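Long-range contacts in quinoline 2-oxidoreductase large subunit (Pseudomonas putida, PDB 1T3Q), which carries the molybdenum-pterin cytosine dinucleotide cofactor of a molybdenum hydroxylase that probably oxidises quinoline at carbon 2: residues Thr203-Glu211 / Glu264-Arg273; His242-Asp250 / Gln532-Tyr540. All blocks are in the same frame, centred on the assembly; numbering follows the deposited sequence.

In the fold
Contacts 1 and 2 sit on one mixed sheet, in which strand 205-211 pairs with 216-221 and 216-221 with the outermost strand of this chain, 244-247. Contact 1 lays helix 263-275 against a face of that sheet; contact 2 adds the loop after strand 529-532 to its edge, so that parts of the chain far apart in sequence meet there. Their centres are 15 Å apart and their nearest atoms about 6 Å, without touching. Neither lines the active site: the side chain of Arg-204 stays about 12 Å from the dioxosulfidomolybdenum ion and about 11 Å from the pterin cytosine dinucleotide, and that of Val-248 about 11 Å from the same dinucleotide.

Contact 1. Residues Thr203-Glu211 / Glu264-Arg273; sequences TRGAVAQYE and EELLVCLLSR
Tyr-210 N donates to Ser-272 OG at 2.9 Å, with an N-H...O angle of 149°, tying the end of strand 205-211 to the helix. The hydroxyl can reach the strand because OG stands anti to the backbone N of Ser-272 (chi1 178°); it is also hydrogen-bonded to Arg-277 O, beyond the helix. At the other end Arg-204 NH1 and Glu-264 OE2 form a long salt bridge of 3.6 Å. The guanidinium and carboxylate planes are nearly perpendicular and no N-H points at this oxygen, so attraction between charges does the work, while Glu-283 is the stronger partner of Arg-204. A water accepts from Arg-204 NH2 at 2.8 Å and also lies within bonding distance of Glu-264 OE1, linking the pair. A second water sits between Gly-205 O and, more weakly, Glu-265 OE1, whose firmer partner is Thr-221.

Between these polar ends the strand presents small residues. Ala-208 CB presses on the helix backbone, 3.3 Å from Val-268 O, and touches Val-268 CG2 and Cys-269 SG alongside. Ala-206 CB meets the same CG2 more loosely, at 4.3 Å. Past them the Tyr-210 ring lies against the aliphatic stem of Arg-273, whose CG sits over the centre of one face in a CH-pi contact, 3.7 Å from the ring centroid. With an alanine in place of this tyrosine, the Arg-273 stem would probably lose the ring it lies on and be freer to turn. The axes of the two segments come within 6.9 Å, a close approach that the alanines allow, as a helix covers one face of a mixed sheet in the molybdopterin cofactor-binding domain.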
ATOM      1  N   THR B 203     -17.042  -1.459  14.179  1.00 15.72           N
ATOM      2  CA  THR B 203     -17.125  -2.888  14.460  1.00 15.81           C
ATOM      3  C   THR B 203     -15.831  -3.565  14.018  1.00 15.89           C
ATOM      4  O   THR B 203     -14.908  -2.907  13.535  1.00 16.06           O
ATOM      5  CB  THR B 203     -18.297  -3.533  13.700  1.00 17.45           C
ATOM      6  OG1 THR B 203     -18.134  -3.301  12.296  1.00 17.96           O
ATOM      7  CG2 THR B 203     -19.624  -2.945  14.167  1.00 18.85           C
ATOM      8  N   ARG B 204     -15.765  -4.884  14.167  1.00 15.90           N
ATOM      9  CA  ARG B 204     -14.570  -5.611  13.763  1.00 17.11           C
ATOM     10  C   ARG B 204     -14.507  -5.754  12.251  1.00 17.03           C
ATOM     11  O   ARG B 204     -15.527  -5.716  11.561  1.00 17.84           O
ATOM     12  CB  ARG B 204     -14.542  -7.000  14.403  1.00 16.45           C
ATOM     13  CG  ARG B 204     -14.541  -6.982  15.927  1.00 19.15           C
ATOM     14  CD  ARG B 204     -14.699  -8.397  16.462  1.00 19.29           C
ATOM     15  NE  ARG B 204     -15.903  -9.035  15.940  1.00 18.21           N
ATOM     16  CZ  ARG B 204     -16.154 -10.336  16.034  1.00 22.57           C
ATOM     17  NH1 ARG B 204     -17.275 -10.838  15.528  1.00 23.25           N
ATOM     18  NH2 ARG B 204     -15.281 -11.140  16.629  1.00 21.12           N
ATOM     19  N   GLY B 205     -13.295  -5.924  11.742  1.00 17.44           N
ATOM     20  CA  GLY B 205     -13.121  -6.074  10.315  1.00 17.96           C
ATOM     21  C   GLY B 205     -11.715  -6.504   9.969  1.00 17.46           C
ATOM     22  O   GLY B 205     -10.783  -6.301  10.744  1.00 17.40           O
ATOM     23  N   ALA B 206     -11.566  -7.115   8.803  1.00 16.50           N
ATOM     24  CA  ALA B 206     -10.269  -7.562   8.339  1.00 15.98           C
ATOM     25  C   ALA B 206     -10.329  -7.814   6.838  1.00 17.59           C
ATOM     26  O   ALA B 206     -11.387  -8.129   6.294  1.00 17.78           O
ATOM     27  CB  ALA B 206      -9.854  -8.834   9.079  1.00 14.70           C
ATOM     28  N   VAL B 207      -9.189  -7.655   6.174  1.00 16.89           N
ATOM     29  CA  VAL B 207      -9.086  -7.870   4.738  1.00 18.23           C
ATOM     30  C   VAL B 207      -7.796  -8.639   4.500  1.00 18.70           C
ATOM     31  O   VAL B 207      -6.727  -8.219   4.945  1.00 18.35           O
ATOM     32  CB  VAL B 207      -9.013  -6.531   3.955  1.00 19.72           C
ATOM     33  CG1 VAL B 207      -8.929  -6.803   2.460  1.00 21.91           C
ATOM     34  CG2 VAL B 207     -10.235  -5.680   4.264  1.00 17.47           C
ATOM     35  N   ALA B 208      -7.898  -9.771   3.812  1.00 17.14           N
ATOM     36  CA  ALA B 208      -6.725 -10.582   3.525  1.00 18.63           C
ATOM     37  C   ALA B 208      -6.401 -10.570   2.038  1.00 19.20           C
ATOM     38  O   ALA B 208      -7.293 -10.554   1.195  1.00 18.26           O
ATOM     39  CB  ALA B 208      -6.955 -12.021   3.996  1.00 18.90           C
ATOM     40  N   GLN B 209      -5.113 -10.571   1.727  1.00 19.79           N
ATOM     41  CA  GLN B 209      -4.669 -10.594   0.350  1.00 20.15           C
ATOM     42  C   GLN B 209      -3.562 -11.628   0.234  1.00 20.88           C
ATOM     43  O   GLN B 209      -2.443 -11.416   0.716  1.00 19.21           O
ATOM     44  CB  GLN B 209      -4.140  -9.224  -0.083  1.00 22.90           C
ATOM     45  CG  GLN B 209      -3.711  -9.174  -1.548  1.00 24.60           C
ATOM     46  CD  GLN B 209      -3.252  -7.792  -1.971  1.00 28.62           C
ATOM     47  OE1 GLN B 209      -3.764  -7.222  -2.936  1.00 30.56           O
ATOM     48  NE2 GLN B 209      -2.283  -7.246  -1.248  1.00 28.55           N
ATOM     49  N   TYR B 210      -3.889 -12.757  -0.383  1.00 19.04           N
ATOM     50  CA  TYR B 210      -2.914 -13.818  -0.576  1.00 18.62           C
ATOM     51  C   TYR B 210      -2.448 -13.778  -2.020  1.00 18.86           C
ATOM     52  O   TYR B 210      -3.264 -13.718  -2.940  1.00 19.76           O
ATOM     53  CB  TYR B 210      -3.527 -15.186  -0.282  1.00 19.74           C
ATOM     54  CG  TYR B 210      -2.507 -16.289  -0.361  1.00 20.55           C
ATOM     55  CD1 TYR B 210      -1.674 -16.564   0.718  1.00 22.22           C
ATOM     56  CD2 TYR B 210      -2.334 -17.022  -1.535  1.00 22.91           C
ATOM     57  CE1 TYR B 210      -0.685 -17.544   0.634  1.00 24.92           C
ATOM     58  CE2 TYR B 210      -1.349 -18.003  -1.633  1.00 24.85           C
ATOM     59  CZ  TYR B 210      -0.528 -18.258  -0.542  1.00 26.53           C
ATOM     60  OH  TYR B 210       0.458 -19.216  -0.631  1.00 29.01           O
ATOM     61  N   GLU B 211      -1.134 -13.807  -2.215  1.00 17.98           N
ATOM     62  CA  GLU B 211      -0.549 -13.773  -3.548  1.00 19.31           C
ATOM     63  C   GLU B 211       0.182 -15.088  -3.813  1.00 18.82           C
ATOM     64  O   GLU B 211       1.245 -15.338  -3.250  1.00 16.81           O
ATOM     65  CB  GLU B 211       0.425 -12.601  -3.661  1.00 19.71           C
ATOM     66  CG  GLU B 211       1.131 -12.543  -4.998  1.00 21.70           C
ATOM     67  CD  GLU B 211       0.156 -12.480  -6.156  1.00 23.29           C
ATOM     68  OE1 GLU B 211       0.415 -13.138  -7.186  1.00 26.21           O
ATOM     69  OE2 GLU B 211      -0.872 -11.775  -6.036  1.00 22.54           O
ATOM     70  N   GLU B 264     -13.069 -14.999  12.096  1.00 17.81           N
ATOM     71  CA  GLU B 264     -13.091 -14.309  10.809  1.00 17.35           C
ATOM     72  C   GLU B 264     -11.718 -13.877  10.300  1.00 17.56           C
ATOM     73  O   GLU B 264     -11.501 -13.831   9.092  1.00 15.47           O
ATOM     74  CB  GLU B 264     -14.037 -13.104  10.861  1.00 19.06           C
ATOM     75  CG  GLU B 264     -15.501 -13.481  11.032  1.00 19.65           C
ATOM     76  CD  GLU B 264     -15.953 -13.515  12.479  1.00 22.71           C
ATOM     77  OE1 GLU B 264     -15.151 -13.897  13.359  1.00 24.57           O
ATOM     78  OE2 GLU B 264     -17.125 -13.168  12.737  1.00 23.68           O
ATOM     79  N   GLU B 265     -10.788 -13.559  11.202  1.00 16.58           N
ATOM     80  CA  GLU B 265      -9.451 -13.157  10.766  1.00 17.08           C
ATOM     81  C   GLU B 265      -8.779 -14.328  10.064  1.00 17.73           C
ATOM     82  O   GLU B 265      -8.097 -14.160   9.051  1.00 17.70           O
ATOM     83  CB  GLU B 265      -8.595 -12.700  11.960  1.00 15.98           C
ATOM     84  CG  GLU B 265      -9.076 -11.398  12.577  1.00 21.08           C
ATOM     85  CD  GLU B 265      -8.292 -10.998  13.818  1.00 23.16           C
ATOM     86  OE1 GLU B 265      -7.699  -9.896  13.819  1.00 24.90           O
ATOM     87  OE2 GLU B 265      -8.277 -11.777  14.794  1.00 20.39           O
ATOM     88  N   LEU B 266      -8.980 -15.527  10.598  1.00 18.92           N
ATOM     89  CA  LEU B 266      -8.387 -16.697   9.984  1.00 18.10           C
ATOM     90  C   LEU B 266      -9.136 -16.994   8.697  1.00 16.62           C
ATOM     91  O   LEU B 266      -8.524 -17.285   7.672  1.00 17.21           O
ATOM     92  CB  LEU B 266      -8.469 -17.903  10.927  1.00 19.89           C
ATOM     93  CG  LEU B 266      -7.730 -17.759  12.261  1.00 22.12           C
ATOM     94  CD1 LEU B 266      -7.850 -19.057  13.052  1.00 25.21           C
ATOM     95  CD2 LEU B 266      -6.275 -17.429  12.008  1.00 23.64           C
ATOM     96  N   LEU B 267     -10.460 -16.890   8.749  1.00 16.64           N
ATOM     97  CA  LEU B 267     -11.279 -17.179   7.583  1.00 17.05           C
ATOM     98  C   LEU B 267     -10.936 -16.348   6.362  1.00 17.12           C
ATOM     99  O   LEU B 267     -10.815 -16.894   5.268  1.00 18.61           O
ATOM    100  CB  LEU B 267     -12.763 -17.039   7.923  1.00 16.53           C
ATOM    101  CG  LEU B 267     -13.329 -18.150   8.815  1.00 18.67           C
ATOM    102  CD1 LEU B 267     -14.716 -17.771   9.294  1.00 16.40           C
ATOM    103  CD2 LEU B 267     -13.366 -19.479   8.036  1.00 15.86           C
ATOM    104  N   VAL B 268     -10.764 -15.035   6.516  1.00 17.41           N
ATOM    105  CA  VAL B 268     -10.440 -14.241   5.335  1.00 16.33           C
ATOM    106  C   VAL B 268      -9.115 -14.665   4.713  1.00 16.92           C
ATOM    107  O   VAL B 268      -8.961 -14.628   3.495  1.00 16.64           O
ATOM    108  CB  VAL B 268     -10.427 -12.717   5.626  1.00 18.38           C
ATOM    109  CG1 VAL B 268     -11.845 -12.251   5.929  1.00 16.61           C
ATOM    110  CG2 VAL B 268      -9.499 -12.404   6.793  1.00 17.15           C
ATOM    111  N   CYS B 269      -8.163 -15.087   5.542  1.00 17.12           N
ATOM    112  CA  CYS B 269      -6.874 -15.532   5.020  1.00 18.31           C
ATOM    113  C   CYS B 269      -7.070 -16.811   4.219  1.00 17.39           C
ATOM    114  O   CYS B 269      -6.528 -16.961   3.123  1.00 18.05           O
ATOM    115  CB  CYS B 269      -5.887 -15.790   6.160  1.00 18.35           C
ATOM    116  SG  CYS B 269      -5.415 -14.297   7.066  1.00 19.84           S
ATOM    117  N   LEU B 270      -7.849 -17.733   4.776  1.00 18.24           N
ATOM    118  CA  LEU B 270      -8.119 -18.998   4.108  1.00 17.32           C
ATOM    119  C   LEU B 270      -8.884 -18.759   2.811  1.00 17.45           C
ATOM    120  O   LEU B 270      -8.590 -19.366   1.787  1.00 17.74           O
ATOM    121  CB  LEU B 270      -8.931 -19.918   5.028  1.00 17.26           C
ATOM    122  CG  LEU B 270      -8.212 -20.428   6.282  1.00 18.24           C
ATOM    123  CD1 LEU B 270      -9.175 -21.235   7.130  1.00 17.41           C
ATOM    124  CD2 LEU B 270      -7.014 -21.278   5.881  1.00 19.27           C
ATOM    125  N   LEU B 271      -9.858 -17.859   2.863  1.00 16.94           N
ATOM    126  CA  LEU B 271     -10.670 -17.544   1.697  1.00 16.31           C
ATOM    127  C   LEU B 271      -9.870 -16.866   0.594  1.00 16.67           C
ATOM    128  O   LEU B 271     -10.014 -17.205  -0.584  1.00 16.78           O
ATOM    129  CB  LEU B 271     -11.853 -16.666   2.112  1.00 15.42           C
ATOM    130  CG  LEU B 271     -12.924 -17.373   2.950  1.00 17.86           C
ATOM    131  CD1 LEU B 271     -13.850 -16.350   3.597  1.00 18.69           C
ATOM    132  CD2 LEU B 271     -13.713 -18.337   2.056  1.00 17.52           C
ATOM    133  N   SER B 272      -9.026 -15.908   0.964  1.00 15.45           N
ATOM    134  CA  SER B 272      -8.227 -15.220  -0.034  1.00 15.05           C
ATOM    135  C   SER B 272      -7.247 -16.185  -0.683  1.00 15.73           C
ATOM    136  O   SER B 272      -7.005 -16.117  -1.887  1.00 16.17           O
ATOM    137  CB  SER B 272      -7.459 -14.052   0.583  1.00 14.64           C
ATOM    138  OG  SER B 272      -6.659 -13.428  -0.407  1.00 15.97           O
ATOM    139  N   ARG B 273      -6.675 -17.089   0.108  1.00 17.26           N
ATOM    140  CA  ARG B 273      -5.734 -18.049  -0.462  1.00 17.88           C
ATOM    141  C   ARG B 273      -6.484 -18.952  -1.439  1.00 17.77           C
ATOM    142  O   ARG B 273      -5.994 -19.249  -2.519  1.00 19.55           O
ATOM    143  CB  ARG B 273      -5.086 -18.899   0.633  1.00 17.91           C
ATOM    144  CG  ARG B 273      -4.037 -19.879   0.099  1.00 19.63           C
ATOM    145  CD  ARG B 273      -3.331 -20.636   1.219  1.00 20.24           C
ATOM    146  NE  ARG B 273      -4.269 -21.432   2.003  1.00 21.60           N
ATOM    147  CZ  ARG B 273      -3.922 -22.232   3.006  1.00 22.57           C
ATOM    148  NH1 ARG B 273      -4.851 -22.918   3.660  1.00 20.68           N
ATOM    149  NH2 ARG B 273      -2.645 -22.352   3.350  1.00 23.36           N
TER
HETATM  150  O   HOH W   1     -15.826 -13.775  15.970  1.00 32.87           O
HETATM  151  O   HOH W   2     -10.363  -7.843  13.128  1.00 24.24           O

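Contact 2. Residues His242-Asp250 / Gln532-Tyr540; sequences HLIEVRVPD and QAGSTKNTY
Glu-245 OE1 accepts from two side chains, Ser-535 OG across the contact at 2.9 Å and Arg-247 NE on its own strand at 3.0 Å, which reach it from opposite faces of the carboxylate plane. The serine comes on the anti side; NE arrives from above the plane. Arg-247 NH1 takes the other oxygen, OE2, so the guanidinium grips the carboxylate side-on. Ser-535 OG in turn accepts from Lys-537 N, closing an ST turn, and the lysine's CG rests 3.6 Å from Glu-245 OE1.

Thr-536 serves Val-246 twice. Its OG1, set between its own backbone N and carbonyl carbon (chi1 57°), accepts from Val-246 N at 3.0 Å and an almost straight 171°, while its N donates to Val-246 O in a more bent bond. A water bonds to both OG1 and Ile-244 O; the latter also accepts from Arg-230. Beside OG1, the methyl CG2 of Thr-536 packs on Val-246 CB.

Further along, Val-248 N donates to Gly-534 O at 2.9 Å, from above the carbonyl plane, and Arg-247 CA adds a C-H...O contact to the same oxygen. A side chain on Gly-534 would run into Val-248 O, and its backbone angles also call for glycine. Thr-536 O is bonded to Arg-490 of the second subunit.

A single beta bridge, Arg-247 to Ser-535, is thus supplemented by side chains: a threonine hydroxyl stands in for a backbone acceptor, and Ser-535 OG donates to the carboxylate that Arg-247 pairs with; together they probably favour its ionised form.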
ATOM      1  N   HIS B 242       7.027 -16.267   8.250  1.00 17.82           N
ATOM      2  CA  HIS B 242       7.756 -15.204   7.577  1.00 18.58           C
ATOM      3  C   HIS B 242       7.065 -14.738   6.300  1.00 17.81           C
ATOM      4  O   HIS B 242       7.387 -13.678   5.767  1.00 17.77           O
ATOM      5  CB  HIS B 242       9.184 -15.657   7.262  1.00 19.81           C
ATOM      6  CG  HIS B 242       9.257 -16.889   6.416  1.00 19.63           C
ATOM      7  ND1 HIS B 242      10.002 -16.954   5.261  1.00 21.54           N
ATOM      8  CD2 HIS B 242       8.708 -18.116   6.578  1.00 18.58           C
ATOM      9  CE1 HIS B 242       9.914 -18.169   4.748  1.00 20.87           C
ATOM     10  NE2 HIS B 242       9.136 -18.893   5.530  1.00 21.18           N
ATOM     11  N   LEU B 243       6.116 -15.530   5.812  1.00 17.62           N
ATOM     12  CA  LEU B 243       5.391 -15.177   4.594  1.00 18.33           C
ATOM     13  C   LEU B 243       4.087 -14.461   4.931  1.00 18.03           C
ATOM     14  O   LEU B 243       3.209 -14.315   4.081  1.00 19.67           O
ATOM     15  CB  LEU B 243       5.091 -16.434   3.769  1.00 17.98           C
ATOM     16  CG  LEU B 243       6.330 -17.214   3.321  1.00 17.93           C
ATOM     17  CD1 LEU B 243       5.925 -18.422   2.487  1.00 19.98           C
ATOM     18  CD2 LEU B 243       7.228 -16.293   2.514  1.00 20.79           C
ATOM     19  N   ILE B 244       3.962 -14.019   6.176  1.00 17.53           N
ATOM     20  CA  ILE B 244       2.761 -13.321   6.608  1.00 17.63           C
ATOM     21  C   ILE B 244       3.078 -11.951   7.187  1.00 18.40           C
ATOM     22  O   ILE B 244       4.011 -11.799   7.983  1.00 17.60           O
ATOM     23  CB  ILE B 244       2.012 -14.087   7.716  1.00 17.57           C
ATOM     24  CG1 ILE B 244       1.640 -15.496   7.247  1.00 17.50           C
ATOM     25  CG2 ILE B 244       0.757 -13.312   8.118  1.00 16.40           C
ATOM     26  CD1 ILE B 244       0.953 -16.332   8.330  1.00 18.71           C
ATOM     27  N   GLU B 245       2.303 -10.954   6.778  1.00 17.87           N
ATOM     28  CA  GLU B 245       2.456  -9.615   7.324  1.00 17.61           C
ATOM     29  C   GLU B 245       1.080  -9.162   7.768  1.00 17.07           C
ATOM     30  O   GLU B 245       0.105  -9.295   7.027  1.00 17.68           O
ATOM     31  CB  GLU B 245       2.978  -8.607   6.300  1.00 17.95           C
ATOM     32  CG  GLU B 245       3.030  -7.191   6.895  1.00 19.55           C
ATOM     33  CD  GLU B 245       3.349  -6.102   5.888  1.00 22.51           C
ATOM     34  OE1 GLU B 245       3.470  -4.927   6.305  1.00 22.37           O
ATOM     35  OE2 GLU B 245       3.479  -6.408   4.686  1.00 23.89           O
ATOM     36  N   VAL B 246       0.996  -8.650   8.984  1.00 15.34           N
ATOM     37  CA  VAL B 246      -0.268  -8.146   9.488  1.00 15.36           C
ATOM     38  C   VAL B 246      -0.126  -6.628   9.535  1.00 15.86           C
ATOM     39  O   VAL B 246       0.888  -6.115   9.995  1.00 16.13           O
ATOM     40  CB  VAL B 246      -0.569  -8.689  10.892  1.00 16.18           C
ATOM     41  CG1 VAL B 246      -1.721  -7.914  11.523  1.00 15.47           C
ATOM     42  CG2 VAL B 246      -0.926 -10.182  10.798  1.00 17.45           C
ATOM     43  N   ARG B 247      -1.130  -5.922   9.030  1.00 16.09           N
ATOM     44  CA  ARG B 247      -1.113  -4.459   9.027  1.00 14.40           C
ATOM     45  C   ARG B 247      -2.299  -3.957   9.823  1.00 14.69           C
ATOM     46  O   ARG B 247      -3.377  -4.542   9.776  1.00 14.42           O
ATOM     47  CB  ARG B 247      -1.183  -3.920   7.597  1.00 15.10           C
ATOM     48  CG  ARG B 247       0.077  -4.189   6.790  1.00 17.91           C
ATOM     49  CD  ARG B 247      -0.002  -3.631   5.378  1.00 20.92           C
ATOM     50  NE  ARG B 247       1.174  -4.039   4.614  1.00 23.90           N
ATOM     51  CZ  ARG B 247       1.330  -3.863   3.307  1.00 25.57           C
ATOM     52  NH1 ARG B 247       2.441  -4.279   2.715  1.00 26.65           N
ATOM     53  NH2 ARG B 247       0.381  -3.275   2.592  1.00 25.98           N
ATOM     54  N   VAL B 248      -2.100  -2.874  10.565  1.00 14.68           N
ATOM     55  CA  VAL B 248      -3.174  -2.315  11.368  1.00 14.94           C
ATOM     56  C   VAL B 248      -3.435  -0.884  10.930  1.00 17.10           C
ATOM     57  O   VAL B 248      -2.557  -0.032  11.025  1.00 15.65           O
ATOM     58  CB  VAL B 248      -2.811  -2.300  12.867  1.00 14.47           C
ATOM     59  CG1 VAL B 248      -4.029  -1.888  13.698  1.00 13.92           C
ATOM     60  CG2 VAL B 248      -2.313  -3.685  13.296  1.00 17.69           C
ATOM     61  N   PRO B 249      -4.639  -0.610  10.416  1.00 17.62           N
ATOM     62  CA  PRO B 249      -4.949   0.758   9.986  1.00 17.91           C
ATOM     63  C   PRO B 249      -5.380   1.520  11.231  1.00 16.27           C
ATOM     64  O   PRO B 249      -5.148   1.060  12.344  1.00 14.97           O
ATOM     65  CB  PRO B 249      -6.090   0.551   8.999  1.00 18.67           C
ATOM     66  CG  PRO B 249      -6.833  -0.616   9.591  1.00 20.64           C
ATOM     67  CD  PRO B 249      -5.715  -1.550  10.050  1.00 18.26           C
ATOM     68  N   ASP B 250      -5.973   2.696  11.061  1.00 15.95           N
ATOM     69  CA  ASP B 250      -6.467   3.420  12.222  1.00 15.28           C
ATOM     70  C   ASP B 250      -7.618   2.549  12.715  1.00 13.70           C
ATOM     71  O   ASP B 250      -8.348   1.977  11.905  1.00 15.95           O
ATOM     72  CB  ASP B 250      -6.989   4.806  11.825  1.00 15.90           C
ATOM     73  CG  ASP B 250      -5.868   5.764  11.449  1.00 17.25           C
ATOM     74  OD1 ASP B 250      -4.850   5.777  12.168  1.00 17.33           O
ATOM     75  OD2 ASP B 250      -6.009   6.512  10.451  1.00 17.80           O
ATOM     76  N   GLN B 532       6.263   4.749  13.988  1.00 17.47           N
ATOM     77  CA  GLN B 532       5.821   3.815  12.958  1.00 19.02           C
ATOM     78  C   GLN B 532       5.191   2.622  13.656  1.00 18.89           C
ATOM     79  O   GLN B 532       5.823   1.985  14.498  1.00 19.89           O
ATOM     80  CB  GLN B 532       7.011   3.344  12.114  1.00 18.91           C
ATOM     81  CG  GLN B 532       7.590   4.424  11.233  1.00 22.32           C
ATOM     82  CD  GLN B 532       8.700   3.925  10.337  1.00 20.91           C
ATOM     83  OE1 GLN B 532       8.957   4.503   9.287  1.00 22.10           O
ATOM     84  NE2 GLN B 532       9.375   2.856  10.752  1.00 21.05           N
ATOM     85  N   ALA B 533       3.943   2.332  13.307  1.00 19.50           N
ATOM     86  CA  ALA B 533       3.213   1.219  13.900  1.00 20.35           C
ATOM     87  C   ALA B 533       2.272   0.641  12.855  1.00 20.80           C
ATOM     88  O   ALA B 533       2.137   1.192  11.770  1.00 22.05           O
ATOM     89  CB  ALA B 533       2.421   1.704  15.100  1.00 20.00           C
ATOM     90  N   GLY B 534       1.629  -0.473  13.172  1.00 23.07           N
ATOM     91  CA  GLY B 534       0.697  -1.059  12.222  1.00 22.64           C
ATOM     92  C   GLY B 534       1.279  -1.970  11.156  1.00 22.90           C
ATOM     93  O   GLY B 534       0.673  -2.154  10.096  1.00 21.98           O
ATOM     94  N   SER B 535       2.459  -2.525  11.417  1.00 21.15           N
ATOM     95  CA  SER B 535       3.103  -3.455  10.489  1.00 19.91           C
ATOM     96  C   SER B 535       4.015  -4.396  11.261  1.00 19.81           C
ATOM     97  O   SER B 535       4.774  -3.956  12.129  1.00 19.39           O
ATOM     98  CB  SER B 535       3.937  -2.724   9.444  1.00 20.37           C
ATOM     99  OG  SER B 535       4.629  -3.666   8.637  1.00 17.20           O
ATOM    100  N   THR B 536       3.936  -5.686  10.939  1.00 17.06           N
ATOM    101  CA  THR B 536       4.761  -6.692  11.597  1.00 15.98           C
ATOM    102  C   THR B 536       6.072  -6.942  10.845  1.00 16.76           C
ATOM    103  O   THR B 536       6.806  -7.886  11.155  1.00 16.89           O
ATOM    104  CB  THR B 536       4.005  -8.026  11.737  1.00 13.91           C
ATOM    105  OG1 THR B 536       3.579  -8.474  10.444  1.00 12.83           O
ATOM    106  CG2 THR B 536       2.790  -7.858  12.634  1.00 14.44           C
ATOM    107  N   LYS B 537       6.371  -6.103   9.859  1.00 16.42           N
ATOM    108  CA  LYS B 537       7.610  -6.251   9.096  1.00 16.50           C
ATOM    109  C   LYS B 537       8.836  -6.108   9.992  1.00 16.58           C
ATOM    110  O   LYS B 537       9.903  -6.652   9.695  1.00 16.73           O
ATOM    111  CB  LYS B 537       7.692  -5.209   7.982  1.00 17.84           C
ATOM    112  CG  LYS B 537       6.968  -5.586   6.701  1.00 22.19           C
ATOM    113  CD  LYS B 537       7.244  -4.521   5.658  1.00 25.00           C
ATOM    114  CE  LYS B 537       7.130  -5.050   4.255  1.00 29.61           C
ATOM    115  NZ  LYS B 537       7.557  -4.002   3.283  1.00 33.48           N
ATOM    116  N   ASN B 538       8.686  -5.353  11.074  1.00 16.98           N
ATOM    117  CA  ASN B 538       9.775  -5.137  12.024  1.00 17.99           C
ATOM    118  C   ASN B 538       9.226  -4.984  13.438  1.00 17.81           C
ATOM    119  O   ASN B 538       8.138  -4.437  13.641  1.00 17.64           O
ATOM    120  CB  ASN B 538      10.600  -3.903  11.629  1.00 18.40           C
ATOM    121  CG  ASN B 538      11.300  -4.077  10.284  1.00 22.77           C
ATOM    122  OD1 ASN B 538      10.719  -3.825   9.222  1.00 21.19           O
ATOM    123  ND2 ASN B 538      12.546  -4.530  10.324  1.00 24.06           N
ATOM    124  N   THR B 539      10.014  -5.462  14.400  1.00 17.96           N
ATOM    125  CA  THR B 539       9.706  -5.493  15.829  1.00 17.09           C
ATOM    126  C   THR B 539       8.677  -6.591  16.075  1.00 18.51           C
ATOM    127  O   THR B 539       8.097  -7.130  15.134  1.00 18.85           O
ATOM    128  CB  THR B 539       9.160  -4.140  16.411  1.00 19.26           C
ATOM    129  OG1 THR B 539       7.797  -3.934  16.018  1.00 18.71           O
ATOM    130  CG2 THR B 539      10.018  -2.972  15.959  1.00 16.27           C
ATOM    131  N   TYR B 540       8.474  -6.935  17.339  1.00 16.76           N
ATOM    132  CA  TYR B 540       7.522  -7.973  17.710  1.00 18.35           C
ATOM    133  C   TYR B 540       7.034  -7.706  19.120  1.00 18.34           C
ATOM    134  O   TYR B 540       7.839  -7.497  20.031  1.00 19.85           O
ATOM    135  CB  TYR B 540       8.194  -9.350  17.649  1.00 16.65           C
ATOM    136  CG  TYR B 540       7.231 -10.499  17.827  1.00 14.88           C
ATOM    137  CD1 TYR B 540       6.753 -10.849  19.087  1.00 14.85           C
ATOM    138  CD2 TYR B 540       6.768 -11.213  16.723  1.00 15.73           C
ATOM    139  CE1 TYR B 540       5.832 -11.887  19.246  1.00 18.56           C
ATOM    140  CE2 TYR B 540       5.846 -12.247  16.870  1.00 16.92           C
ATOM    141  CZ  TYR B 540       5.383 -12.576  18.129  1.00 16.77           C
ATOM    142  OH  TYR B 540       4.450 -13.576  18.267  1.00 19.36           O
TER
HETATM  143  O   HOH W   3       5.357  -9.576   8.954  1.00 18.06           O